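Local coordinates for protein dehydrogenase (Sinorhizobium meliloti, PDB 3UOE) that probably catalyses a nicotinamide-dependent oxidation or reduction of a small 2-hydroxy or 2-keto acid, at residues Gly157-Thr162 against Asp286-Ile291; Arg62-His67 against Met140-Tyr145; Arg30-Ser35 against Gln52-Leu57; Leu195-Ser200 against Ala242-Ala247. All coordinates share one frame; numbering follows the deposited sequence.

Contact 3 comes first along the chain, joining helices 28-41 and 46-61; contact 2 follows, linking the loop after helix 46-61 to the start of helix 144-152. Contact 1 then pairs strands 156-161 and 285-291, and contact 4 forms within the long excursion between those strands. Contacts 1 and 4 reach the same mixed sheet, with centres about 17 Å apart. Contacts 3 and 4, about 28 Å apart between centres, do not touch. Contact 2 has its centre about 12 Å from that of contact 3 and about 15 Å from that of contact 1; touching all three others, it bridges the N-terminal helices and the sheet.

Contact 1. Residues Gly157-Thr162 against Asp286-Ile291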
loop_
_atom_site.group_PDB
_atom_site.type_symbol
_atom_site.label_atom_id
_atom_site.label_comp_id
_atom_site.label_asym_id
_atom_site.label_seq_id
_atom_site.Cartn_x
_atom_site.Cartn_y
_atom_site.Cartn_z
ATOM N N GLY A 157 6.225 10.904 0.376
ATOM C CA GLY A 157 5.718 10.746 -0.974
ATOM C C GLY A 157 5.203 9.340 -1.219
ATOM O O GLY A 157 5.910 8.359 -0.972
ATOM N N ILE A 158 3.965 9.246 -1.695
ATOM C CA ILE A 158 3.346 7.969 -2.011
ATOM C C ILE A 158 2.950 7.984 -3.477
ATOM O O ILE A 158 2.256 8.903 -3.934
ATOM C CB ILE A 158 2.120 7.725 -1.122
ATOM C CG1 ILE A 158 2.548 7.781 0.348
ATOM C CG2 ILE A 158 1.429 6.393 -1.466
ATOM C CD1 ILE A 158 1.431 7.556 1.319
ATOM N N VAL A 159 3.420 6.984 -4.222
ATOM C CA VAL A 159 3.269 6.986 -5.668
ATOM C C VAL A 159 2.711 5.665 -6.165
ATOM O O VAL A 159 3.102 4.599 -5.684
ATOM C CB VAL A 159 4.603 7.251 -6.362
ATOM C CG1 VAL A 159 4.365 7.824 -7.754
ATOM C CG2 VAL A 159 5.448 8.196 -5.530
HETATM N N MSE A 160 1.787 5.749 -7.120
HETATM C CA MSE A 160 1.169 4.575 -7.735
HETATM C C MSE A 160 1.020 4.793 -9.226
HETATM O O MSE A 160 0.860 5.925 -9.691
HETATM C CB MSE A 160 -0.224 4.315 -7.160
HETATM C CG MSE A 160 -0.240 3.591 -5.840
HETATM SE SE MSE A 160 -1.933 3.898 -4.889
HETATM C CE MSE A 160 -3.196 3.550 -6.329
ATOM N N SER A 161 1.055 3.699 -9.975
ATOM C CA SER A 161 0.860 3.756 -11.411
ATOM C C SER A 161 0.287 2.413 -11.817
ATOM O O SER A 161 0.640 1.380 -11.235
ATOM C CB SER A 161 2.199 3.997 -12.117
ATOM O OG SER A 161 2.031 4.304 -13.496
ATOM N N THR A 162 -0.609 2.428 -12.795
ATOM C CA THR A 162 -1.172 1.198 -13.332
ATOM C C THR A 162 -0.584 0.868 -14.709
ATOM O O THR A 162 0.314 1.565 -15.200
ATOM C CB THR A 162 -2.702 1.272 -13.411
ATOM O OG1 THR A 162 -3.090 2.374 -14.245
ATOM C CG2 THR A 162 -3.302 1.424 -12.011
ATOM N N ASP A 286 -1.852 7.423 -12.835
ATOM C CA ASP A 286 -0.840 7.543 -11.788
ATOM C C ASP A 286 -1.380 8.445 -10.696
ATOM O O ASP A 286 -2.138 9.370 -10.969
ATOM C CB ASP A 286 0.465 8.141 -12.319
ATOM C CG ASP A 286 0.683 7.852 -13.793
ATOM O OD1 ASP A 286 0.087 8.567 -14.625
ATOM O OD2 ASP A 286 1.440 6.911 -14.115
ATOM N N LEU A 287 -0.982 8.148 -9.466
ATOM C CA LEU A 287 -1.348 8.922 -8.308
ATOM C C LEU A 287 -0.083 9.296 -7.556
ATOM O O LEU A 287 0.821 8.469 -7.382
ATOM C CB LEU A 287 -2.257 8.125 -7.377
ATOM C CG LEU A 287 -3.638 7.723 -7.879
ATOM C CD1 LEU A 287 -4.370 6.863 -6.838
ATOM C CD2 LEU A 287 -4.456 8.960 -8.267
ATOM N N LEU A 288 -0.036 10.551 -7.124
ATOM C CA LEU A 288 1.008 11.043 -6.250
ATOM C C LEU A 288 0.352 11.678 -5.024
ATOM O O LEU A 288 -0.467 12.580 -5.145
ATOM C CB LEU A 288 1.875 12.076 -6.975
ATOM C CG LEU A 288 2.885 12.799 -6.078
ATOM C CD1 LEU A 288 3.975 11.843 -5.598
ATOM C CD2 LEU A 288 3.494 13.999 -6.787
ATOM N N ILE A 289 0.686 11.176 -3.845
ATOM C CA ILE A 289 0.202 11.771 -2.613
ATOM C C ILE A 289 1.382 12.301 -1.833
ATOM O O ILE A 289 2.305 11.553 -1.511
ATOM C CB ILE A 289 -0.528 10.754 -1.740
ATOM C CG1 ILE A 289 -1.832 10.333 -2.403
ATOM C CG2 ILE A 289 -0.795 11.337 -0.353
ATOM C CD1 ILE A 289 -2.261 8.938 -2.030
ATOM N N LEU A 290 1.359 13.597 -1.548
ATOM C CA LEU A 290 2.391 14.215 -0.729
ATOM C C LEU A 290 1.829 14.560 0.641
ATOM O O LEU A 290 0.655 14.912 0.777
ATOM C CB LEU A 290 2.945 15.474 -1.395
ATOM C CG LEU A 290 3.722 15.263 -2.692
ATOM C CD1 LEU A 290 4.018 16.615 -3.337
ATOM C CD2 LEU A 290 5.016 14.480 -2.424
ATOM N N ILE A 291 2.681 14.446 1.651
ATOM C CA ILE A 291 2.317 14.789 3.014
ATOM C C ILE A 291 3.482 15.498 3.690
ATOM O O ILE A 291 4.613 15.005 3.678
ATOM C CB ILE A 291 1.971 13.532 3.830
ATOM C CG1 ILE A 291 0.967 12.658 3.066
ATOM C CG2 ILE A 291 1.459 13.913 5.215
ATOM C CD1 ILE A 291 0.516 11.426 3.848
#
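An antiparallel strand pair inside the mixed sheet sets Ile158, Val159 and Met160 against Ile289, Leu288 and Leu287. The two segment axes approach to 4.5 Å, and their directions differ by 176°, which leaves them almost exactly antiparallel. Two hydrogen-bonded pairs define the alignment. Ile158 N donates to Ile289 O at 2.8 Å and Ile289 N returns a bond to Ile158 O, while Met160 and Leu287 exchange a matching pair of backbone bonds. Between them, the non-hydrogen-bonded pair Val159-Leu288 brings Val159 CA to 3.3 Å from Leu287 O, a CA-H...O contact.

On the face carrying Ile158, Met160, Leu287 and Ile289, the selenomethionine Met160 lies alongside Leu287, both pointing the same way. Its chain bends at the last torsion (chi3 48°), and the methyl Met160 CE meets Leu287 CD1 at 3.6 Å. Ile158 and Ile289 meet closer to the backbone, CB to CB at 4.1 Å. On the other face Val159 CG2 rests 3.9 Å from Leu288 CD1. This apolar row gives way to a polar pair where Ser161 OG donates to Asp286 OD2 at 2.7 Å. The hydroxyl arrives on the anti side of the carboxylate, 26° out of its plane, and Lys284 NZ adds a long, weak ion pair to the same oxygen.

Strand 182-186 continues the sheet beyond strand 156-161, and strand 129-137 flanks strand 285-291. Helix 109-127 covers Val159, Asp286 and Leu290, whereas helix 246-264 packs on Met160.

Contact 2. Residues Arg62-His67 against Met140-Tyr145; sequences RGLPSH and MGMLAY
A chi1 of 171° sends CG of the selenomethionine Met142 away from the backbone N, and a bend at chi3 (73°) brings its methyl against Arg62, with Leu64 packed nearer the root of the chain. Arg62, extended from CG to NE, crosses Met142 at about a right angle. The methyl Met142 CE lies 3.2 Å from Arg62 NH1 and 3.7 Å from Arg62 CD, so the contact takes in both the guanidinium and the aliphatic part of the arginine. The charged end has its polar partners beyond the two segments: salt bridges to Glu58 and Glu148 hold the guanidinium and thereby probably limit its rotation. Leu64 CD2 packs on Met142 CG at 3.9 Å.

His67 meets the backbone of residues 141-142. Its CD2 edge stands 3.6 Å from Gly141 O, which lies near the ring plane. The ring's rotation is constrained by a hydrogen bond between Ser66 OG and His67 ND1, 2.9 Å long and also at the edge. No direct hydrogen bond joins the segments, but one water does so: it donates to His67 O at 2.6 Å and accepts from Met142 N at 2.9 Å.

The loop 62-67 leaves helix 46-61 through a Schellman motif with Gly63 as its C-prime residue. On the other segment, residues 140-143 lead into helix 144-152, with Met142 and Leu143 packed on Asp196 of strand 193-197.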
loop_
_atom_site.group_PDB
_atom_site.type_symbol
_atom_site.label_atom_id
_atom_site.label_comp_id
_atom_site.label_asym_id
_atom_site.label_seq_id
_atom_site.Cartn_x
_atom_site.Cartn_y
_atom_site.Cartn_z
ATOM N N ARG A 62 20.660 1.062 -10.412
ATOM C CA ARG A 62 20.148 0.458 -9.183
ATOM C C ARG A 62 19.807 -1.026 -9.323
ATOM O O ARG A 62 19.263 -1.634 -8.405
ATOM C CB ARG A 62 18.931 1.232 -8.672
ATOM C CG ARG A 62 19.263 2.651 -8.252
ATOM C CD ARG A 62 18.019 3.469 -7.985
ATOM N NE ARG A 62 18.346 4.590 -7.116
ATOM C CZ ARG A 62 18.171 5.865 -7.435
ATOM N NH1 ARG A 62 17.633 6.187 -8.603
ATOM N NH2 ARG A 62 18.512 6.818 -6.578
ATOM N N GLY A 63 20.124 -1.605 -10.473
ATOM C CA GLY A 63 19.860 -3.014 -10.700
ATOM C C GLY A 63 18.419 -3.317 -11.076
ATOM O O GLY A 63 17.925 -4.414 -10.816
ATOM N N LEU A 64 17.743 -2.351 -11.694
ATOM C CA LEU A 64 16.388 -2.567 -12.193
ATOM C C LEU A 64 16.324 -2.327 -13.707
ATOM O O LEU A 64 15.672 -1.390 -14.172
ATOM C CB LEU A 64 15.410 -1.659 -11.460
ATOM C CG LEU A 64 13.919 -1.947 -11.630
ATOM C CD1 LEU A 64 13.476 -3.127 -10.767
ATOM C CD2 LEU A 64 13.116 -0.701 -11.286
ATOM N N PRO A 65 17.016 -3.172 -14.486
ATOM C CA PRO A 65 17.073 -2.978 -15.941
ATOM C C PRO A 65 15.701 -3.095 -16.602
ATOM O O PRO A 65 15.522 -2.608 -17.718
ATOM C CB PRO A 65 17.997 -4.118 -16.409
ATOM C CG PRO A 65 17.967 -5.125 -15.270
ATOM C CD PRO A 65 17.906 -4.263 -14.051
ATOM N N SER A 66 14.748 -3.726 -15.924
ATOM C CA SER A 66 13.391 -3.839 -16.450
ATOM C C SER A 66 12.755 -2.464 -16.701
ATOM O O SER A 66 11.881 -2.331 -17.547
ATOM C CB SER A 66 12.506 -4.645 -15.496
ATOM O OG SER A 66 12.335 -3.957 -14.268
ATOM N N HIS A 67 13.200 -1.455 -15.951
ATOM C CA HIS A 67 12.671 -0.094 -16.063
ATOM C C HIS A 67 13.764 0.867 -16.521
ATOM O O HIS A 67 13.653 2.085 -16.349
ATOM C CB HIS A 67 12.084 0.356 -14.723
ATOM C CG HIS A 67 10.764 -0.284 -14.410
ATOM N ND1 HIS A 67 10.624 -1.645 -14.224
ATOM C CD2 HIS A 67 9.524 0.244 -14.286
ATOM C CE1 HIS A 67 9.353 -1.925 -13.991
ATOM N NE2 HIS A 67 8.663 -0.802 -14.032
HETATM N N MSE A 140 5.890 5.784 -16.468
HETATM C CA MSE A 140 6.562 6.532 -15.410
HETATM C C MSE A 140 7.956 6.011 -15.095
HETATM O O MSE A 140 8.741 6.671 -14.410
HETATM C CB MSE A 140 5.725 6.462 -14.132
HETATM C CG MSE A 140 4.453 7.252 -14.224
HETATM SE SE MSE A 140 4.903 9.139 -14.401
HETATM C CE MSE A 140 3.276 9.728 -15.351
ATOM N N GLY A 141 8.256 4.812 -15.572
ATOM C CA GLY A 141 9.489 4.168 -15.183
ATOM C C GLY A 141 9.475 3.828 -13.705
ATOM O O GLY A 141 8.428 3.494 -13.148
HETATM N N MSE A 142 10.640 3.918 -13.071
HETATM C CA MSE A 142 10.826 3.447 -11.704
HETATM C C MSE A 142 10.284 4.428 -10.681
HETATM O O MSE A 142 10.818 5.522 -10.534
HETATM C CB MSE A 142 12.314 3.216 -11.446
HETATM C CG MSE A 142 12.672 2.939 -9.988
HETATM SE SE MSE A 142 14.624 2.779 -9.721
HETATM C CE MSE A 142 15.129 4.654 -9.903
ATOM N N LEU A 143 9.247 4.031 -9.953
ATOM C CA LEU A 143 8.570 4.963 -9.052
ATOM C C LEU A 143 9.430 5.423 -7.868
ATOM O O LEU A 143 9.159 6.462 -7.274
ATOM C CB LEU A 143 7.242 4.384 -8.563
ATOM C CG LEU A 143 6.224 3.993 -9.645
ATOM C CD1 LEU A 143 4.840 3.760 -9.032
ATOM C CD2 LEU A 143 6.154 5.052 -10.740
ATOM N N ALA A 144 10.464 4.655 -7.529
ATOM C CA ALA A 144 11.351 5.024 -6.428
ATOM C C ALA A 144 11.956 6.410 -6.666
ATOM O O ALA A 144 12.225 7.156 -5.718
ATOM C CB ALA A 144 12.462 3.967 -6.238
ATOM N N TYR A 145 12.156 6.751 -7.938
ATOM C CA TYR A 145 12.756 8.027 -8.309
ATOM C C TYR A 145 11.957 9.192 -7.709
ATOM O O TYR A 145 12.528 10.122 -7.138
ATOM C CB TYR A 145 12.823 8.157 -9.837
ATOM C CG TYR A 145 13.601 9.369 -10.323
ATOM C CD1 TYR A 145 13.002 10.623 -10.391
ATOM C CD2 TYR A 145 14.931 9.254 -10.707
ATOM C CE1 TYR A 145 13.711 11.740 -10.824
ATOM C CE2 TYR A 145 15.651 10.358 -11.144
ATOM C CZ TYR A 145 15.037 11.599 -11.200
ATOM O OH TYR A 145 15.748 12.695 -11.637
HETATM O O HOH W 1 12.965 4.050 -14.806
#

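Contact 3. Residues Arg30-Ser35 against Gln52-Leu57; sequences RLRNLS and QANLLL
Asn54 OD1 is gripped by two arginines, Arg32 NH1 from the facing helix at 3.1 Å and Arg50 NE from its own. The bond from Arg32 spans an antiparallel helical hairpin: helix 28-41 and helix 46-61 follow one another in the chain, and the short segments cross at 142° with axes 9.4 Å apart. The bond is bent: the N-H...O angle is only 144°, and NH1 sits above the amide carbonyl plane rather than on a lone pair. The guanidinium and amide planes are 77° apart, so the two groups do not stack. The arginine chain leaves with CG anti to the backbone N, and a bend at chi3 then turns the guanidinium across; Arg32 CD, set by the torsions before that bend, also lies near Asn54 OD1. Arg32 NH1 comes near Leu57 CB as well.

The apolar seam beside this bond is made of small and branched residues. Ser35 and Ala53 allow the closest backbone approach between the segments, 5.8 Å between CA atoms, and their CB atoms touch at 3.9 Å. One turn further along the second helix, Leu57 covers Leu31, with Leu57 CD1 lying 4.3 Å from Leu31 CB. Leu69 packs against Leu31, Ser35 and Leu57, and Leu72 of helix 72-80 against Ser35. The hydroxyl of Ser35 is turned back into its own helix: Ser35 OG donates to Leu31 O at 2.9 Å, while Ser35 N binds the same oxygen from the opposite face of its carbonyl plane.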
loop_
_atom_site.group_PDB
_atom_site.type_symbol
_atom_site.label_atom_id
_atom_site.label_comp_id
_atom_site.label_asym_id
_atom_site.label_seq_id
_atom_site.Cartn_x
_atom_site.Cartn_y
_atom_site.Cartn_z
ATOM N N ARG A 30 28.157 8.037 -20.766
ATOM C CA ARG A 30 28.038 7.769 -22.200
ATOM C C ARG A 30 26.598 7.409 -22.591
ATOM O O ARG A 30 26.063 7.931 -23.569
ATOM C CB ARG A 30 28.999 6.654 -22.637
ATOM C CG ARG A 30 28.870 6.276 -24.104
ATOM C CD ARG A 30 29.858 5.181 -24.510
ATOM N NE ARG A 30 29.743 4.831 -25.929
ATOM C CZ ARG A 30 30.561 3.997 -26.570
ATOM N NH1 ARG A 30 31.564 3.418 -25.919
ATOM N NH2 ARG A 30 30.379 3.746 -27.866
ATOM N N LEU A 31 25.982 6.510 -21.825
ATOM C CA LEU A 31 24.605 6.109 -22.065
ATOM C C LEU A 31 23.648 7.269 -21.841
ATOM O O LEU A 31 22.698 7.458 -22.595
ATOM C CB LEU A 31 24.219 4.940 -21.160
ATOM C CG LEU A 31 25.035 3.662 -21.369
ATOM C CD1 LEU A 31 24.502 2.531 -20.491
ATOM C CD2 LEU A 31 25.024 3.260 -22.840
ATOM N N ARG A 32 23.890 8.046 -20.794
ATOM C CA ARG A 32 23.072 9.221 -20.555
ATOM C C ARG A 32 23.135 10.159 -21.762
ATOM O O ARG A 32 22.103 10.581 -22.277
ATOM C CB ARG A 32 23.494 9.918 -19.260
ATOM C CG ARG A 32 23.016 11.357 -19.114
ATOM C CD ARG A 32 22.974 11.810 -17.650
ATOM N NE ARG A 32 24.026 11.214 -16.822
ATOM C CZ ARG A 32 23.799 10.467 -15.740
ATOM N NH1 ARG A 32 22.552 10.228 -15.337
ATOM N NH2 ARG A 32 24.822 9.963 -15.054
ATOM N N ASN A 33 24.339 10.465 -22.235
ATOM C CA ASN A 33 24.484 11.368 -23.378
ATOM C C ASN A 33 23.810 10.844 -24.637
ATOM O O ASN A 33 23.201 11.601 -25.394
ATOM C CB ASN A 33 25.961 11.635 -23.670
ATOM C CG ASN A 33 26.651 12.364 -22.541
ATOM O OD1 ASN A 33 25.995 12.874 -21.621
ATOM N ND2 ASN A 33 27.983 12.409 -22.593
ATOM N N LEU A 34 23.945 9.543 -24.865
ATOM C CA LEU A 34 23.310 8.898 -25.998
ATOM C C LEU A 34 21.795 9.044 -25.893
ATOM O O LEU A 34 21.125 9.388 -26.869
ATOM C CB LEU A 34 23.697 7.423 -26.025
ATOM C CG LEU A 34 22.969 6.473 -26.982
ATOM C CD1 LEU A 34 23.004 6.984 -28.410
ATOM C CD2 LEU A 34 23.591 5.076 -26.900
ATOM N N SER A 35 21.267 8.792 -24.698
ATOM C CA SER A 35 19.826 8.825 -24.462
ATOM C C SER A 35 19.245 10.220 -24.646
ATOM O O SER A 35 18.187 10.388 -25.249
ATOM C CB SER A 35 19.500 8.319 -23.055
ATOM O OG SER A 35 19.844 6.954 -22.917
ATOM N N GLN A 52 13.987 12.423 -18.375
ATOM C CA GLN A 52 13.599 11.117 -18.905
ATOM C C GLN A 52 14.778 10.153 -18.960
ATOM O O GLN A 52 14.620 8.958 -18.701
ATOM C CB GLN A 52 12.963 11.228 -20.294
ATOM C CG GLN A 52 12.606 9.863 -20.904
ATOM C CD GLN A 52 11.483 9.152 -20.142
ATOM O OE1 GLN A 52 10.300 9.499 -20.284
ATOM N NE2 GLN A 52 11.849 8.149 -19.339
ATOM N N ALA A 53 15.956 10.663 -19.316
ATOM C CA ALA A 53 17.143 9.815 -19.376
ATOM C C ALA A 53 17.596 9.392 -17.972
ATOM O O ALA A 53 17.977 8.244 -17.758
ATOM C CB ALA A 53 18.264 10.525 -20.121
ATOM N N ASN A 54 17.543 10.321 -17.018
ATOM C CA ASN A 54 17.923 10.030 -15.632
ATOM C C ASN A 54 17.056 8.935 -15.025
ATOM O O ASN A 54 17.549 8.070 -14.304
ATOM C CB ASN A 54 17.855 11.292 -14.760
ATOM C CG ASN A 54 19.008 12.255 -15.017
ATOM O OD1 ASN A 54 19.992 11.911 -15.677
ATOM N ND2 ASN A 54 18.891 13.470 -14.487
ATOM N N LEU A 55 15.761 8.968 -15.326
ATOM C CA LEU A 55 14.862 7.903 -14.877
ATOM C C LEU A 55 15.346 6.503 -15.257
ATOM O O LEU A 55 15.335 5.587 -14.434
ATOM C CB LEU A 55 13.445 8.112 -15.418
ATOM C CG LEU A 55 12.450 8.648 -14.389
ATOM C CD1 LEU A 55 12.280 7.645 -13.235
ATOM C CD2 LEU A 55 12.881 10.022 -13.874
ATOM N N LEU A 56 15.755 6.350 -16.510
ATOM C CA LEU A 56 16.159 5.056 -17.040
ATOM C C LEU A 56 17.557 4.679 -16.550
ATOM O O LEU A 56 17.812 3.536 -16.207
ATOM C CB LEU A 56 16.101 5.076 -18.574
ATOM C CG LEU A 56 14.736 5.444 -19.182
ATOM C CD1 LEU A 56 14.734 5.250 -20.699
ATOM C CD2 LEU A 56 13.577 4.637 -18.554
ATOM N N LEU A 57 18.455 5.656 -16.503
ATOM C CA LEU A 57 19.812 5.425 -16.003
ATOM C C LEU A 57 19.832 5.056 -14.515
ATOM O O LEU A 57 20.603 4.186 -14.091
ATOM C CB LEU A 57 20.690 6.651 -16.266
ATOM C CG LEU A 57 21.574 6.581 -17.514
ATOM C CD1 LEU A 57 22.809 5.749 -17.219
ATOM C CD2 LEU A 57 20.830 6.021 -18.724
#

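Contact 4. Residues Leu195-Ser200 against Ala242-Ala247; sequences LDLATS and APFGDA
Phe244 presents the edge of its ring to the backbone of Thr199. Thr199 O lies in the ring plane, 3.3 Å from Phe244 CD1, and the same ring atom comes within 3.7 Å of Thr199 CA. This edge-on approach goes with an unusual first torsion: at 95°, chi1 departs from the staggered positions. Leu197 CD1 approaches the ring obliquely, 4.3 Å from Phe244 CE1.

The carbonyl that the ring edge approaches is also the backbone link between the segments. Phe244 N donates to Thr199 O at 3.0 Å in a nearly straight bond (165° at the hydrogen), although the donor stands 39° out of the carbonyl plane. Ser200 and Pro243 form a single bridge of backbones beside it, with CA atoms 4.1 Å apart. Ser200 points its CB bond away from the facing segment, yet Ser200 CB still comes within 3.8 Å of Ala242 O. The hydroxyls bond outside the two segments, Thr199 OG1 to Asn180 O and Ser200 OG to Val202 O.

Residues 195-197 belong to strand 193-197, an outermost strand of the mixed sheet within this chain, and residues 242-245 lead into helix 246-264. Leu252 and Ile256 of that helix pack on Thr199, while Lys248 of the second subunit hydrogen-bonds to Ala198 O and packs on Leu197 and Phe244, placing the contact at the dimer interface.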
loop_
_atom_site.group_PDB
_atom_site.type_symbol
_atom_site.label_atom_id
_atom_site.label_comp_id
_atom_site.label_asym_id
_atom_site.label_seq_id
_atom_site.Cartn_x
_atom_site.Cartn_y
_atom_site.Cartn_z
ATOM N N LEU A 195 10.709 2.844 -0.300
ATOM C CA LEU A 195 10.077 1.584 -0.666
ATOM C C LEU A 195 9.485 1.690 -2.063
ATOM O O LEU A 195 8.808 2.667 -2.372
ATOM C CB LEU A 195 8.963 1.250 0.322
ATOM C CG LEU A 195 8.183 -0.044 0.074
ATOM C CD1 LEU A 195 9.061 -1.272 0.324
ATOM C CD2 LEU A 195 6.929 -0.084 0.942
ATOM N N ASP A 196 9.742 0.681 -2.894
ATOM C CA ASP A 196 9.203 0.609 -4.254
ATOM C C ASP A 196 8.951 -0.856 -4.589
ATOM O O ASP A 196 9.876 -1.652 -4.644
ATOM C CB ASP A 196 10.197 1.207 -5.256
ATOM C CG ASP A 196 9.649 1.260 -6.680
ATOM O OD1 ASP A 196 8.450 0.962 -6.892
ATOM O OD2 ASP A 196 10.425 1.615 -7.594
ATOM N N LEU A 197 7.698 -1.226 -4.798
ATOM C CA LEU A 197 7.413 -2.624 -5.069
ATOM C C LEU A 197 6.239 -2.827 -6.010
ATOM O O LEU A 197 5.199 -2.185 -5.883
ATOM C CB LEU A 197 7.157 -3.352 -3.761
ATOM C CG LEU A 197 5.943 -2.817 -3.023
ATOM C CD1 LEU A 197 4.818 -3.823 -3.108
ATOM C CD2 LEU A 197 6.318 -2.563 -1.583
ATOM N N ALA A 198 6.430 -3.724 -6.968
ATOM C CA ALA A 198 5.341 -4.180 -7.804
ATOM C C ALA A 198 4.500 -5.121 -6.966
ATOM O O ALA A 198 5.028 -5.883 -6.147
ATOM C CB ALA A 198 5.875 -4.903 -9.038
ATOM N N THR A 199 3.190 -5.065 -7.163
ATOM C CA THR A 199 2.298 -5.989 -6.486
ATOM C C THR A 199 2.222 -7.307 -7.249
ATOM O O THR A 199 1.573 -8.257 -6.802
ATOM C CB THR A 199 0.898 -5.370 -6.294
ATOM O OG1 THR A 199 0.449 -4.817 -7.533
ATOM C CG2 THR A 199 0.962 -4.256 -5.265
ATOM N N SER A 200 2.876 -7.361 -8.409
ATOM C CA SER A 200 3.064 -8.631 -9.100
ATOM C C SER A 200 4.333 -9.296 -8.564
ATOM O O SER A 200 5.196 -8.633 -7.990
ATOM C CB SER A 200 3.149 -8.438 -10.613
ATOM O OG SER A 200 4.194 -7.543 -10.958
ATOM N N ALA A 242 1.661 -13.889 -11.743
ATOM C CA ALA A 242 1.041 -14.033 -10.430
ATOM C C ALA A 242 1.265 -12.782 -9.582
ATOM O O ALA A 242 2.237 -12.053 -9.784
ATOM C CB ALA A 242 1.586 -15.267 -9.714
ATOM N N PRO A 243 0.348 -12.516 -8.646
ATOM C CA PRO A 243 0.555 -11.466 -7.647
ATOM C C PRO A 243 1.619 -11.942 -6.670
ATOM O O PRO A 243 1.801 -13.146 -6.521
ATOM C CB PRO A 243 -0.791 -11.423 -6.918
ATOM C CG PRO A 243 -1.312 -12.844 -7.066
ATOM C CD PRO A 243 -0.967 -13.161 -8.494
ATOM N N PHE A 244 2.313 -11.027 -6.009
ATOM C CA PHE A 244 3.200 -11.436 -4.924
ATOM C C PHE A 244 2.337 -11.611 -3.686
ATOM O O PHE A 244 1.233 -11.078 -3.624
ATOM C CB PHE A 244 4.267 -10.377 -4.657
ATOM C CG PHE A 244 3.907 -9.434 -3.556
ATOM C CD1 PHE A 244 3.015 -8.401 -3.782
ATOM C CD2 PHE A 244 4.456 -9.588 -2.286
ATOM C CE1 PHE A 244 2.674 -7.528 -2.763
ATOM C CE2 PHE A 244 4.124 -8.726 -1.266
ATOM C CZ PHE A 244 3.233 -7.688 -1.501
ATOM N N GLY A 245 2.827 -12.368 -2.712
ATOM C CA GLY A 245 2.154 -12.480 -1.432
ATOM C C GLY A 245 0.745 -13.037 -1.505
ATOM O O GLY A 245 -0.085 -12.727 -0.661
ATOM N N ASP A 246 0.472 -13.856 -2.516
ATOM C CA ASP A 246 -0.809 -14.546 -2.606
ATOM C C ASP A 246 -2.022 -13.599 -2.519
ATOM O O ASP A 246 -2.062 -12.570 -3.188
ATOM C CB ASP A 246 -0.890 -15.650 -1.541
ATOM C CG ASP A 246 0.218 -16.698 -1.689
ATOM O OD1 ASP A 246 0.487 -17.146 -2.829
ATOM O OD2 ASP A 246 0.815 -17.083 -0.658
ATOM N N ALA A 247 -3.009 -13.950 -1.698
ATOM C CA ALA A 247 -4.262 -13.202 -1.668
ATOM C C ALA A 247 -4.043 -11.762 -1.210
ATOM O O ALA A 247 -4.774 -10.851 -1.602
ATOM C CB ALA A 247 -5.286 -13.896 -0.781
#